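Local coordinates for trehalose-6-phosphate phosphatase (Candida albicans, PDB 5DXF), which belongs to glycosyltransferase family 20 and probably folds as a GT-B enzyme, with two Rossmann-like lobes facing each other across a cleft, at residues Tyr237-Ser242 and Ala273-Cys278; Asn452-Leu457 and Lys494-Leu499; Asp469-Asn474 and Ala482-Asp487. All coordinates share one frame; numbering follows the deposited sequence.

Contact 1: Tyr237-Ser242 and Ala273-Cys278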
ATOM      1  N   TYR A 237     -12.505 -14.978  -9.816  1.00 44.47           N
ATOM      2  CA  TYR A 237     -11.735 -15.253  -8.611  1.00 38.96           C
ATOM      3  C   TYR A 237     -12.570 -15.065  -7.353  1.00 48.74           C
ATOM      4  O   TYR A 237     -12.422 -15.813  -6.388  1.00 52.54           O
ATOM      5  CB  TYR A 237     -10.494 -14.361  -8.561  1.00 51.01           C
ATOM      6  CG  TYR A 237      -9.244 -15.057  -9.036  1.00 56.72           C
ATOM      7  CD1 TYR A 237      -8.503 -15.846  -8.170  1.00 45.05           C
ATOM      8  CD2 TYR A 237      -8.812 -14.937 -10.349  1.00 47.32           C
ATOM      9  CE1 TYR A 237      -7.362 -16.493  -8.593  1.00 38.03           C
ATOM     10  CE2 TYR A 237      -7.670 -15.581 -10.784  1.00 50.23           C
ATOM     11  CZ  TYR A 237      -6.950 -16.357  -9.901  1.00 48.28           C
ATOM     12  OH  TYR A 237      -5.813 -16.999 -10.329  1.00 57.18           O
ATOM     13  N   PHE A 238     -13.455 -14.074  -7.371  1.00 47.65           N
ATOM     14  CA  PHE A 238     -14.236 -13.741  -6.188  1.00 39.59           C
ATOM     15  C   PHE A 238     -15.275 -14.809  -5.846  1.00 50.28           C
ATOM     16  O   PHE A 238     -15.626 -14.985  -4.677  1.00 50.14           O
ATOM     17  CB  PHE A 238     -14.928 -12.385  -6.367  1.00 36.88           C
ATOM     18  CG  PHE A 238     -15.551 -11.859  -5.108  1.00 44.56           C
ATOM     19  CD1 PHE A 238     -14.771 -11.242  -4.143  1.00 49.81           C
ATOM     20  CD2 PHE A 238     -16.913 -11.991  -4.882  1.00 51.11           C
ATOM     21  CE1 PHE A 238     -15.335 -10.764  -2.979  1.00 48.70           C
ATOM     22  CE2 PHE A 238     -17.484 -11.513  -3.717  1.00 52.26           C
ATOM     23  CZ  PHE A 238     -16.692 -10.899  -2.764  1.00 54.80           C
ATOM     24  N   ARG A 239     -15.736 -15.533  -6.851  1.00 48.66           N
ATOM     25  CA  ARG A 239     -16.745 -16.565  -6.682  1.00 56.07           C
ATOM     26  C   ARG A 239     -16.250 -17.700  -5.797  1.00 52.76           C
ATOM     27  O   ARG A 239     -17.030 -18.411  -5.192  1.00 52.55           O
ATOM     28  CB  ARG A 239     -17.191 -17.101  -8.040  1.00 57.79           C
ATOM     29  CG  ARG A 239     -18.099 -16.153  -8.800  1.00 60.48           C
ATOM     30  CD  ARG A 239     -19.245 -16.865  -9.485  1.00 57.66           C
ATOM     31  NE  ARG A 239     -18.779 -17.791 -10.505  1.00 65.07           N
ATOM     32  CZ  ARG A 239     -18.278 -17.431 -11.674  1.00 67.22           C
ATOM     33  NH1 ARG A 239     -18.182 -16.152 -11.991  1.00 68.32           N
ATOM     34  NH2 ARG A 239     -17.877 -18.356 -12.526  1.00 53.10           N
ATOM     35  N   CYS A 240     -14.943 -17.870  -5.741  1.00 46.87           N
ATOM     36  CA  CYS A 240     -14.329 -18.940  -4.987  1.00 45.90           C
ATOM     37  C   CYS A 240     -14.661 -18.853  -3.522  1.00 42.07           C
ATOM     38  O   CYS A 240     -14.754 -19.855  -2.845  1.00 44.79           O
ATOM     39  CB  CYS A 240     -12.826 -18.911  -5.175  1.00 47.34           C
ATOM     40  SG  CYS A 240     -12.328 -19.040  -6.892  1.00 57.68           S
ATOM     41  N   LEU A 241     -14.854 -17.643  -3.044  1.00 46.29           N
ATOM     42  CA  LEU A 241     -15.114 -17.450  -1.644  1.00 59.06           C
ATOM     43  C   LEU A 241     -16.452 -18.029  -1.236  1.00 58.21           C
ATOM     44  O   LEU A 241     -17.467 -17.782  -1.849  1.00 58.48           O
ATOM     45  CB  LEU A 241     -15.052 -15.971  -1.303  1.00 56.43           C
ATOM     46  CG  LEU A 241     -13.719 -15.270  -1.532  1.00 52.98           C
ATOM     47  CD1 LEU A 241     -13.882 -13.772  -1.362  1.00 49.40           C
ATOM     48  CD2 LEU A 241     -12.689 -15.793  -0.562  1.00 49.21           C
ATOM     49  N   SER A 242     -16.421 -18.790  -0.164  1.00 58.80           N
ATOM     50  CA  SER A 242     -17.592 -19.395   0.415  1.00 59.22           C
ATOM     51  C   SER A 242     -18.564 -18.356   0.944  1.00 65.95           C
ATOM     52  O   SER A 242     -19.774 -18.526   0.866  1.00 70.02           O
ATOM     53  CB  SER A 242     -17.160 -20.355   1.505  1.00 57.90           C
ATOM     54  OG  SER A 242     -15.911 -20.912   1.157  1.00 66.94           O
ATOM     55  N   ALA A 273     -23.163  -7.470  -9.536  1.00 74.31           N
ATOM     56  CA  ALA A 273     -24.243  -7.885 -10.428  1.00 62.03           C
ATOM     57  C   ALA A 273     -24.362  -9.411 -10.553  1.00 72.11           C
ATOM     58  O   ALA A 273     -25.460  -9.934 -10.748  1.00 68.30           O
ATOM     59  CB  ALA A 273     -24.065  -7.260 -11.803  1.00 66.17           C
ATOM     60  N   ARG A 274     -23.247 -10.129 -10.444  1.00 74.09           N
ATOM     61  CA  ARG A 274     -23.259 -11.574 -10.698  1.00 62.30           C
ATOM     62  C   ARG A 274     -23.513 -12.414  -9.444  1.00 61.24           C
ATOM     63  O   ARG A 274     -24.360 -13.307  -9.456  1.00 63.13           O
ATOM     64  CB  ARG A 274     -21.943 -12.006 -11.359  1.00 60.09           C
ATOM     65  CG  ARG A 274     -21.670 -11.306 -12.682  1.00 53.60           C
ATOM     66  CD  ARG A 274     -20.959 -12.198 -13.694  1.00 63.33           C
ATOM     67  NE  ARG A 274     -20.504 -11.412 -14.839  1.00 64.05           N
ATOM     68  CZ  ARG A 274     -19.231 -11.148 -15.111  1.00 71.95           C
ATOM     69  NH1 ARG A 274     -18.270 -11.627 -14.337  1.00 70.34           N
ATOM     70  NH2 ARG A 274     -18.916 -10.413 -16.169  1.00 79.86           N
ATOM     71  N   VAL A 275     -22.779 -12.137  -8.373  1.00 66.83           N
ATOM     72  CA  VAL A 275     -22.944 -12.875  -7.125  1.00 65.87           C
ATOM     73  C   VAL A 275     -24.252 -12.483  -6.431  1.00 62.61           C
ATOM     74  O   VAL A 275     -24.988 -13.340  -5.939  1.00 68.98           O
ATOM     75  CB  VAL A 275     -21.756 -12.633  -6.174  1.00 62.05           C
ATOM     76  CG1 VAL A 275     -21.948 -13.375  -4.868  1.00 52.35           C
ATOM     77  CG2 VAL A 275     -20.452 -13.049  -6.844  1.00 53.52           C
ATOM     78  N   LEU A 276     -24.537 -11.185  -6.400  1.00 64.38           N
ATOM     79  CA  LEU A 276     -25.798 -10.687  -5.860  1.00 69.69           C
ATOM     80  C   LEU A 276     -26.721 -10.220  -6.983  1.00 78.66           C
ATOM     81  O   LEU A 276     -26.269  -9.945  -8.093  1.00 79.54           O
ATOM     82  CB  LEU A 276     -25.546  -9.550  -4.864  1.00 67.38           C
ATOM     83  CG  LEU A 276     -25.033  -9.955  -3.479  1.00 72.80           C
ATOM     84  CD1 LEU A 276     -24.874  -8.749  -2.561  1.00 73.32           C
ATOM     85  CD2 LEU A 276     -25.964 -10.980  -2.854  1.00 77.37           C
ATOM     86  N   GLY A 277     -28.015 -10.133  -6.688  1.00 72.21           N
ATOM     87  CA  GLY A 277     -29.008  -9.753  -7.679  1.00 83.02           C
ATOM     88  C   GLY A 277     -28.974  -8.277  -8.033  1.00 88.69           C
ATOM     89  O   GLY A 277     -29.617  -7.846  -8.991  1.00 90.77           O
ATOM     90  N   CYS A 278     -28.204  -7.514  -7.259  1.00 84.89           N
ATOM     91  CA  CYS A 278     -28.148  -6.051  -7.354  1.00 84.58           C
ATOM     92  C   CYS A 278     -27.937  -5.532  -8.775  1.00 82.43           C
ATOM     93  O   CYS A 278     -27.127  -6.068  -9.531  1.00 81.30           O
ATOM     94  CB  CYS A 278     -27.036  -5.523  -6.452  1.00 75.11           C
ATOM     95  SG  CYS A 278     -26.915  -6.387  -4.874  1.00 92.18           S
TER
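F238 meets V275 where the C-terminal parts of helices 235-238 and 262-274 come close, and this pair of side chains is the packed part of the contact. The methyl CG2 of V275 lies at the edge of the F238 ring, near the ring plane, with 4.2 Å between CG2 and CD2. The two side chains run nearly perpendicular, so the methyl abuts the ring edge. The bond from CA to CB of F238 points toward 273-278, and a chi1 of -170°, with CG anti to the backbone N, lets the CD2 edge meet the methyl; F232, P233 and L248 also touch F238, and L248 of helix 244-251 reaches V275 as well.

The other side is looser. R239 brings its aliphatic part alongside the same methyl, CG standing 4.4 Å from V275 CG2, while its guanidinium group extends on the exposed side. R274 is exposed too, and the nearest ends of the two arginines, NH1 of R239 and NH1 of R274, are 5.1 Å apart. From F238 to L241 the chain makes a type I beta turn, closed by the hydrogen bond from L241 N to F238 O.

Across the two segments the attraction is therefore mainly dispersion at one valine methyl, and the like charges of R239 and R274 probably add a mild repulsion that solvent would screen.

Contact 2: Asn452-Leu457 and Lys494-Leu499; sequences NSPLIL and KEKVSL
K496 and V497 are the helix residues that receive N452, and the approach begins at K496. Its CB is 3.4 Å from the backbone O of N452, and the chain then curls round that oxygen: K496 is bent at chi3 (66°), which brings CE back to 3.5 Å from N452 O. The carbonyl oxygen is thus lined by the aliphatic part of the lysine. The same CE is 4.4 Å from CD of P454, so the proline ring borders the lysine chain on the side of the strand.

At V497 the side chain leaves the CA pointing away from 452-457, yet its backbone and a methyl still take part. The amide of N452 lies over this residue, its CG 3.8 Å from V497 CA, and the two side chains cross at a slant. N452 ND2 is 3.8 Å from V497 CG2, a van der Waals contact between the amide nitrogen and a methyl. N452 has a left-handed backbone (phi 63°, psi 40°), and with it the chain turns just before it runs into the strand. One turn on from E495, the helix is continued by the backbone bond from L499 N to E495 O.

The contact thus sets helix 493-509 against the segment leading into strand 455-458. That strand lies in a parallel sheet, between 428-430 and 471-473; helix 439-447 packs on L455 and L457, while helix 478-489 packs on I456.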
ATOM      1  N   ASN A 452      17.042  13.727 -11.078  1.00 49.75           N
ATOM      2  CA  ASN A 452      16.405  13.274 -12.320  1.00 57.15           C
ATOM      3  C   ASN A 452      16.748  11.855 -12.762  1.00 55.96           C
ATOM      4  O   ASN A 452      16.929  11.604 -13.951  1.00 53.60           O
ATOM      5  CB  ASN A 452      16.733  14.234 -13.475  1.00 58.84           C
ATOM      6  CG  ASN A 452      16.339  15.666 -13.181  1.00 61.16           C
ATOM      7  OD1 ASN A 452      15.160  15.980 -13.017  1.00 65.18           O
ATOM      8  ND2 ASN A 452      17.328  16.549 -13.138  1.00 61.16           N
ATOM      9  N   SER A 453      16.826  10.922 -11.820  1.00 54.23           N
ATOM     10  CA  SER A 453      17.058   9.528 -12.184  1.00 54.09           C
ATOM     11  C   SER A 453      15.762   8.852 -12.645  1.00 45.48           C
ATOM     12  O   SER A 453      14.691   9.106 -12.090  1.00 40.34           O
ATOM     13  CB  SER A 453      17.680   8.760 -11.015  1.00 56.96           C
ATOM     14  OG  SER A 453      19.043   9.113 -10.850  1.00 64.20           O
ATOM     15  N   PRO A 454      15.861   7.994 -13.677  1.00 41.30           N
ATOM     16  CA  PRO A 454      14.707   7.330 -14.296  1.00 45.05           C
ATOM     17  C   PRO A 454      13.992   6.291 -13.425  1.00 59.02           C
ATOM     18  O   PRO A 454      14.585   5.589 -12.589  1.00 52.74           O
ATOM     19  CB  PRO A 454      15.316   6.650 -15.531  1.00 47.52           C
ATOM     20  CG  PRO A 454      16.748   6.484 -15.210  1.00 54.02           C
ATOM     21  CD  PRO A 454      17.112   7.689 -14.395  1.00 54.60           C
ATOM     22  N   LEU A 455      12.686   6.210 -13.654  1.00 51.71           N
ATOM     23  CA  LEU A 455      11.825   5.237 -13.005  1.00 45.70           C
ATOM     24  C   LEU A 455      11.244   4.277 -14.035  1.00 51.53           C
ATOM     25  O   LEU A 455      10.649   4.701 -15.028  1.00 60.74           O
ATOM     26  CB  LEU A 455      10.698   5.938 -12.246  1.00 40.94           C
ATOM     27  CG  LEU A 455       9.523   5.045 -11.846  1.00 44.23           C
ATOM     28  CD1 LEU A 455       9.937   4.063 -10.760  1.00 42.88           C
ATOM     29  CD2 LEU A 455       8.331   5.881 -11.403  1.00 44.13           C
ATOM     30  N   ILE A 456      11.431   2.984 -13.801  1.00 48.59           N
ATOM     31  CA  ILE A 456      10.819   1.962 -14.637  1.00 53.55           C
ATOM     32  C   ILE A 456       9.670   1.316 -13.872  1.00 48.59           C
ATOM     33  O   ILE A 456       9.830   0.885 -12.724  1.00 49.53           O
ATOM     34  CB  ILE A 456      11.833   0.892 -15.072  1.00 48.19           C
ATOM     35  CG1 ILE A 456      13.049   1.549 -15.725  1.00 47.45           C
ATOM     36  CG2 ILE A 456      11.185  -0.090 -16.036  1.00 51.64           C
ATOM     37  CD1 ILE A 456      14.042   0.557 -16.290  1.00 48.41           C
ATOM     38  N   LEU A 457       8.510   1.259 -14.518  1.00 49.99           N
ATOM     39  CA  LEU A 457       7.275   0.879 -13.851  1.00 59.29           C
ATOM     40  C   LEU A 457       6.605  -0.312 -14.526  1.00 56.07           C
ATOM     41  O   LEU A 457       6.482  -0.363 -15.752  1.00 55.15           O
ATOM     42  CB  LEU A 457       6.316   2.074 -13.813  1.00 53.48           C
ATOM     43  CG  LEU A 457       5.486   2.254 -12.544  1.00 62.06           C
ATOM     44  CD1 LEU A 457       6.403   2.271 -11.338  1.00 57.54           C
ATOM     45  CD2 LEU A 457       4.671   3.538 -12.612  1.00 63.01           C
ATOM     46  N   LYS A 494      18.683  15.496 -21.081  1.00 79.29           N
ATOM     47  CA  LYS A 494      17.411  16.187 -21.298  1.00 75.63           C
ATOM     48  C   LYS A 494      16.194  15.268 -21.189  1.00 75.48           C
ATOM     49  O   LYS A 494      15.165  15.672 -20.654  1.00 79.28           O
ATOM     50  CB  LYS A 494      17.406  16.882 -22.664  1.00 80.43           C
ATOM     51  CG  LYS A 494      17.717  18.374 -22.597  1.00 76.79           C
ATOM     52  CD  LYS A 494      17.177  19.119 -23.812  1.00 73.90           C
ATOM     53  CE  LYS A 494      17.027  20.612 -23.533  1.00 75.56           C
ATOM     54  NZ  LYS A 494      15.597  21.014 -23.374  1.00 62.19           N
ATOM     55  N   GLU A 495      16.306  14.046 -21.702  1.00 72.28           N
ATOM     56  CA  GLU A 495      15.235  13.063 -21.569  1.00 69.00           C
ATOM     57  C   GLU A 495      14.936  12.788 -20.094  1.00 70.13           C
ATOM     58  O   GLU A 495      13.777  12.806 -19.668  1.00 65.32           O
ATOM     59  CB  GLU A 495      15.598  11.763 -22.302  1.00 65.04           C
ATOM     60  CG  GLU A 495      15.375  11.809 -23.814  1.00 68.74           C
ATOM     61  CD  GLU A 495      16.066  10.672 -24.548  1.00 76.98           C
ATOM     62  OE1 GLU A 495      17.028  10.100 -23.992  1.00 80.55           O
ATOM     63  OE2 GLU A 495      15.651  10.354 -25.683  1.00 81.63           O
ATOM     64  N   LYS A 496      15.994  12.548 -19.321  1.00 62.18           N
ATOM     65  CA  LYS A 496      15.884  12.365 -17.876  1.00 61.57           C
ATOM     66  C   LYS A 496      15.179  13.548 -17.212  1.00 60.02           C
ATOM     67  O   LYS A 496      14.174  13.362 -16.522  1.00 54.13           O
ATOM     68  CB  LYS A 496      17.270  12.161 -17.252  1.00 60.54           C
ATOM     69  CG  LYS A 496      17.979  10.888 -17.698  1.00 62.85           C
ATOM     70  CD  LYS A 496      19.472  10.912 -17.366  1.00 60.88           C
ATOM     71  CE  LYS A 496      19.731  10.899 -15.867  1.00 60.20           C
ATOM     72  NZ  LYS A 496      21.173  10.654 -15.560  1.00 36.45           N
ATOM     73  N   VAL A 497      15.694  14.759 -17.427  1.00 70.54           N
ATOM     74  CA  VAL A 497      15.119  15.946 -16.792  1.00 66.36           C
ATOM     75  C   VAL A 497      13.653  16.159 -17.177  1.00 69.02           C
ATOM     76  O   VAL A 497      12.818  16.404 -16.311  1.00 61.96           O
ATOM     77  CB  VAL A 497      15.913  17.225 -17.139  1.00 70.34           C
ATOM     78  CG1 VAL A 497      15.371  18.422 -16.355  1.00 61.54           C
ATOM     79  CG2 VAL A 497      17.405  17.024 -16.871  1.00 59.66           C
ATOM     80  N   SER A 498      13.338  16.057 -18.466  1.00 67.49           N
ATOM     81  CA  SER A 498      11.960  16.221 -18.928  1.00 81.92           C
ATOM     82  C   SER A 498      11.016  15.194 -18.305  1.00 76.22           C
ATOM     83  O   SER A 498       9.962  15.555 -17.763  1.00 74.76           O
ATOM     84  CB  SER A 498      11.895  16.133 -20.456  1.00 89.84           C
ATOM     85  OG  SER A 498      12.370  14.883 -20.921  1.00 97.92           O
ATOM     86  N   LEU A 499      11.395  13.922 -18.386  1.00 73.51           N
ATOM     87  CA  LEU A 499      10.567  12.848 -17.849  1.00 68.50           C
ATOM     88  C   LEU A 499      10.339  13.033 -16.351  1.00 68.49           C
ATOM     89  O   LEU A 499       9.211  12.896 -15.857  1.00 58.52           O
ATOM     90  CB  LEU A 499      11.208  11.489 -18.131  1.00 61.68           C
ATOM     91  CG  LEU A 499      10.326  10.261 -17.906  1.00 63.03           C
ATOM     92  CD1 LEU A 499       8.896  10.557 -18.324  1.00 68.01           C
ATOM     93  CD2 LEU A 499      10.876   9.081 -18.689  1.00 63.77           C
TER

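Contact 3: Asp469-Asn474 and Ala482-Asp487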
ATOM      1  N   ASP A 469       3.250   8.678 -18.151  1.00 65.78           N
ATOM      2  CA  ASP A 469       4.423   9.047 -18.942  1.00 66.57           C
ATOM      3  C   ASP A 469       5.693   8.302 -18.532  1.00 59.53           C
ATOM      4  O   ASP A 469       6.710   8.377 -19.222  1.00 65.77           O
ATOM      5  CB  ASP A 469       4.660  10.556 -18.849  1.00 69.52           C
ATOM      6  CG  ASP A 469       3.721  11.349 -19.738  1.00 72.14           C
ATOM      7  OD1 ASP A 469       3.668  11.055 -20.951  1.00 90.66           O
ATOM      8  OD2 ASP A 469       3.036  12.258 -19.224  1.00 74.69           O
ATOM      9  N   ALA A 470       5.635   7.585 -17.415  1.00 58.45           N
ATOM     10  CA  ALA A 470       6.788   6.829 -16.937  1.00 56.37           C
ATOM     11  C   ALA A 470       7.137   5.701 -17.897  1.00 60.09           C
ATOM     12  O   ALA A 470       6.273   5.201 -18.619  1.00 64.17           O
ATOM     13  CB  ALA A 470       6.521   6.270 -15.546  1.00 47.83           C
ATOM     14  N   ILE A 471       8.408   5.310 -17.907  1.00 57.95           N
ATOM     15  CA  ILE A 471       8.844   4.152 -18.677  1.00 59.87           C
ATOM     16  C   ILE A 471       8.132   2.912 -18.145  1.00 60.27           C
ATOM     17  O   ILE A 471       8.012   2.731 -16.938  1.00 57.51           O
ATOM     18  CB  ILE A 471      10.374   3.969 -18.606  1.00 52.63           C
ATOM     19  CG1 ILE A 471      11.084   5.266 -19.002  1.00 59.89           C
ATOM     20  CG2 ILE A 471      10.820   2.832 -19.508  1.00 49.38           C
ATOM     21  CD1 ILE A 471      12.599   5.187 -18.937  1.00 44.52           C
ATOM     22  N   MET A 472       7.675   2.053 -19.041  1.00 62.02           N
ATOM     23  CA  MET A 472       6.841   0.940 -18.643  1.00 57.36           C
ATOM     24  C   MET A 472       7.416  -0.381 -19.077  1.00 54.63           C
ATOM     25  O   MET A 472       8.107  -0.465 -20.081  1.00 59.67           O
ATOM     26  CB  MET A 472       5.459   1.106 -19.237  1.00 57.15           C
ATOM     27  CG  MET A 472       4.765   2.363 -18.786  1.00 57.94           C
ATOM     28  SD  MET A 472       3.908   2.095 -17.246  1.00 63.98           S
ATOM     29  CE  MET A 472       2.902   3.560 -17.177  1.00 58.12           C
ATOM     30  N   VAL A 473       7.136  -1.416 -18.301  1.00 60.45           N
ATOM     31  CA  VAL A 473       7.649  -2.735 -18.609  1.00 54.78           C
ATOM     32  C   VAL A 473       6.640  -3.835 -18.313  1.00 52.43           C
ATOM     33  O   VAL A 473       5.716  -3.648 -17.540  1.00 48.48           O
ATOM     34  CB  VAL A 473       8.995  -2.974 -17.896  1.00 20.00           C
ATOM     35  CG1 VAL A 473       8.815  -3.533 -16.496  1.00 20.00           C
ATOM     36  CG2 VAL A 473       9.931  -3.809 -18.745  1.00 20.00           C
ATOM     37  N   ASN A 474       6.836  -4.987 -18.935  1.00 51.10           N
ATOM     38  CA  ASN A 474       6.165  -6.190 -18.507  1.00 52.19           C
ATOM     39  C   ASN A 474       7.148  -6.976 -17.650  1.00 47.40           C
ATOM     40  O   ASN A 474       8.132  -7.495 -18.139  1.00 46.94           O
ATOM     41  CB  ASN A 474       5.732  -7.004 -19.722  1.00 48.81           C
ATOM     42  CG  ASN A 474       5.039  -8.296 -19.351  1.00 51.45           C
ATOM     43  OD1 ASN A 474       4.384  -8.395 -18.325  1.00 49.64           O
ATOM     44  ND2 ASN A 474       5.175  -9.285 -20.197  1.00 52.40           N
ATOM     45  N   ALA A 482      15.389  -6.289 -19.094  1.00 49.77           N
ATOM     46  CA  ALA A 482      16.810  -6.068 -19.342  1.00 56.00           C
ATOM     47  C   ALA A 482      17.039  -4.940 -20.345  1.00 60.75           C
ATOM     48  O   ALA A 482      17.748  -3.962 -20.054  1.00 60.88           O
ATOM     49  CB  ALA A 482      17.453  -7.349 -19.837  1.00 58.86           C
ATOM     50  N   LYS A 483      16.437  -5.088 -21.524  1.00 63.00           N
ATOM     51  CA  LYS A 483      16.515  -4.073 -22.573  1.00 71.59           C
ATOM     52  C   LYS A 483      16.120  -2.692 -22.048  1.00 63.62           C
ATOM     53  O   LYS A 483      16.781  -1.691 -22.339  1.00 61.28           O
ATOM     54  CB  LYS A 483      15.620  -4.459 -23.753  1.00 68.18           C
ATOM     55  CG  LYS A 483      16.151  -5.595 -24.618  1.00 77.86           C
ATOM     56  CD  LYS A 483      15.041  -6.180 -25.480  1.00 69.92           C
ATOM     57  CE  LYS A 483      15.566  -6.668 -26.820  1.00 79.72           C
ATOM     58  NZ  LYS A 483      16.635  -7.691 -26.666  1.00 81.81           N
ATOM     59  N   THR A 484      15.047  -2.654 -21.265  1.00 58.09           N
ATOM     60  CA  THR A 484      14.531  -1.409 -20.707  1.00 58.64           C
ATOM     61  C   THR A 484      15.516  -0.780 -19.731  1.00 63.93           C
ATOM     62  O   THR A 484      15.704   0.433 -19.732  1.00 68.48           O
ATOM     63  CB  THR A 484      13.189  -1.626 -19.988  1.00 51.13           C
ATOM     64  OG1 THR A 484      12.282  -2.318 -20.856  1.00 58.45           O
ATOM     65  CG2 THR A 484      12.582  -0.295 -19.586  1.00 52.63           C
ATOM     66  N   ILE A 485      16.134  -1.607 -18.895  1.00 59.90           N
ATOM     67  CA  ILE A 485      17.132  -1.131 -17.942  1.00 58.37           C
ATOM     68  C   ILE A 485      18.317  -0.513 -18.680  1.00 60.09           C
ATOM     69  O   ILE A 485      18.775   0.584 -18.335  1.00 59.28           O
ATOM     70  CB  ILE A 485      17.613  -2.270 -17.018  1.00 60.05           C
ATOM     71  CG1 ILE A 485      16.518  -2.642 -16.014  1.00 51.30           C
ATOM     72  CG2 ILE A 485      18.877  -1.871 -16.282  1.00 58.05           C
ATOM     73  CD1 ILE A 485      16.770  -3.951 -15.299  1.00 44.10           C
ATOM     74  N   ASN A 486      18.799  -1.210 -19.708  1.00 63.52           N
ATOM     75  CA  ASN A 486      19.868  -0.662 -20.540  1.00 64.20           C
ATOM     76  C   ASN A 486      19.470   0.677 -21.164  1.00 64.07           C
ATOM     77  O   ASN A 486      20.260   1.624 -21.172  1.00 61.64           O
ATOM     78  CB  ASN A 486      20.268  -1.651 -21.636  1.00 67.40           C
ATOM     79  CG  ASN A 486      21.380  -1.117 -22.525  1.00 70.17           C
ATOM     80  OD1 ASN A 486      22.545  -1.084 -22.128  1.00 74.85           O
ATOM     81  ND2 ASN A 486      21.022  -0.697 -23.734  1.00 78.43           N
ATOM     82  N   ASP A 487      18.244   0.752 -21.676  1.00 68.20           N
ATOM     83  CA  ASP A 487      17.740   1.978 -22.294  1.00 66.58           C
ATOM     84  C   ASP A 487      17.663   3.140 -21.308  1.00 65.86           C
ATOM     85  O   ASP A 487      18.010   4.271 -21.644  1.00 65.59           O
ATOM     86  CB  ASP A 487      16.358   1.742 -22.902  1.00 64.11           C
ATOM     87  CG  ASP A 487      16.418   0.990 -24.215  1.00 62.95           C
ATOM     88  OD1 ASP A 487      17.507   0.503 -24.581  1.00 68.63           O
ATOM     89  OD2 ASP A 487      15.365   0.880 -24.880  1.00 82.66           O
TER
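T484 sits between I471 and V473, one methyl and one hydroxyl of the threonine facing the two strand residues. The apolar part is a methyl-to-methyl touch: I471 CG2 is 3.6 Å from T484 CG2, and the two side chains lie antiparallel, passing alongside one another. With CG2 anti to its backbone N and OG1 anti to the carbonyl carbon (chi1 -52°), T484 presents the methyl to I471 and the hydroxyl to V473.

The second kind of contact is between a polar atom and a hydrocarbon. V473 CG2 approaches T484 OG1 to 3.5 Å and T484 CB to 4.1 Å, the branches crossing at an angle. Valine offers this oxygen dispersion alone; the polar demand of the hydroxyl is met within its own helix, where OG1 is hydrogen-bonded to the backbone O of G480. That bond ties the threonine side chain back to the preceding turn, and so helps fix the rotation that sets its methyl against I471.

Backbone bonds complete the helical side: N486 N to A482 O, at 3.0 Å, and D487 N to K483 O, at 2.9 Å, span T484 and mark a regular helical turn.

Strand 471-473 is an edge strand of the parallel sheet, paired with 455-458, and helix 478-489 follows it in the chain to lie against the sheet. I456 of the neighbouring strand touches V473, T484 and I485 together, while helix 346-359 packs on A482, K483 and I485, and L499 of helix 493-509 reaches I471.

How the contacts relate
Contact 1 comes first along the chain and stands apart, its centre about 43 Å from that of contact 2 and about 37 Å from that of contact 3, beside the nine-stranded mixed sheet. Contacts 2 and 3 are about 11 Å apart between centres, with contact 3 nested inside the loop that contact 2 closes. They share a parallel sheet: strands 455-458 and 471-473 are neighbours, joined by probable hydrogen bonds from V473 N to L457 O (2.8 Å) and from L457 N to I471 O (2.9 Å). Helices 478-489 and 493-509 likewise follow one another. The separation is consistent with the two-lobed GT-B architecture, contact 1 in one lobe, contacts 2 and 3 in the other.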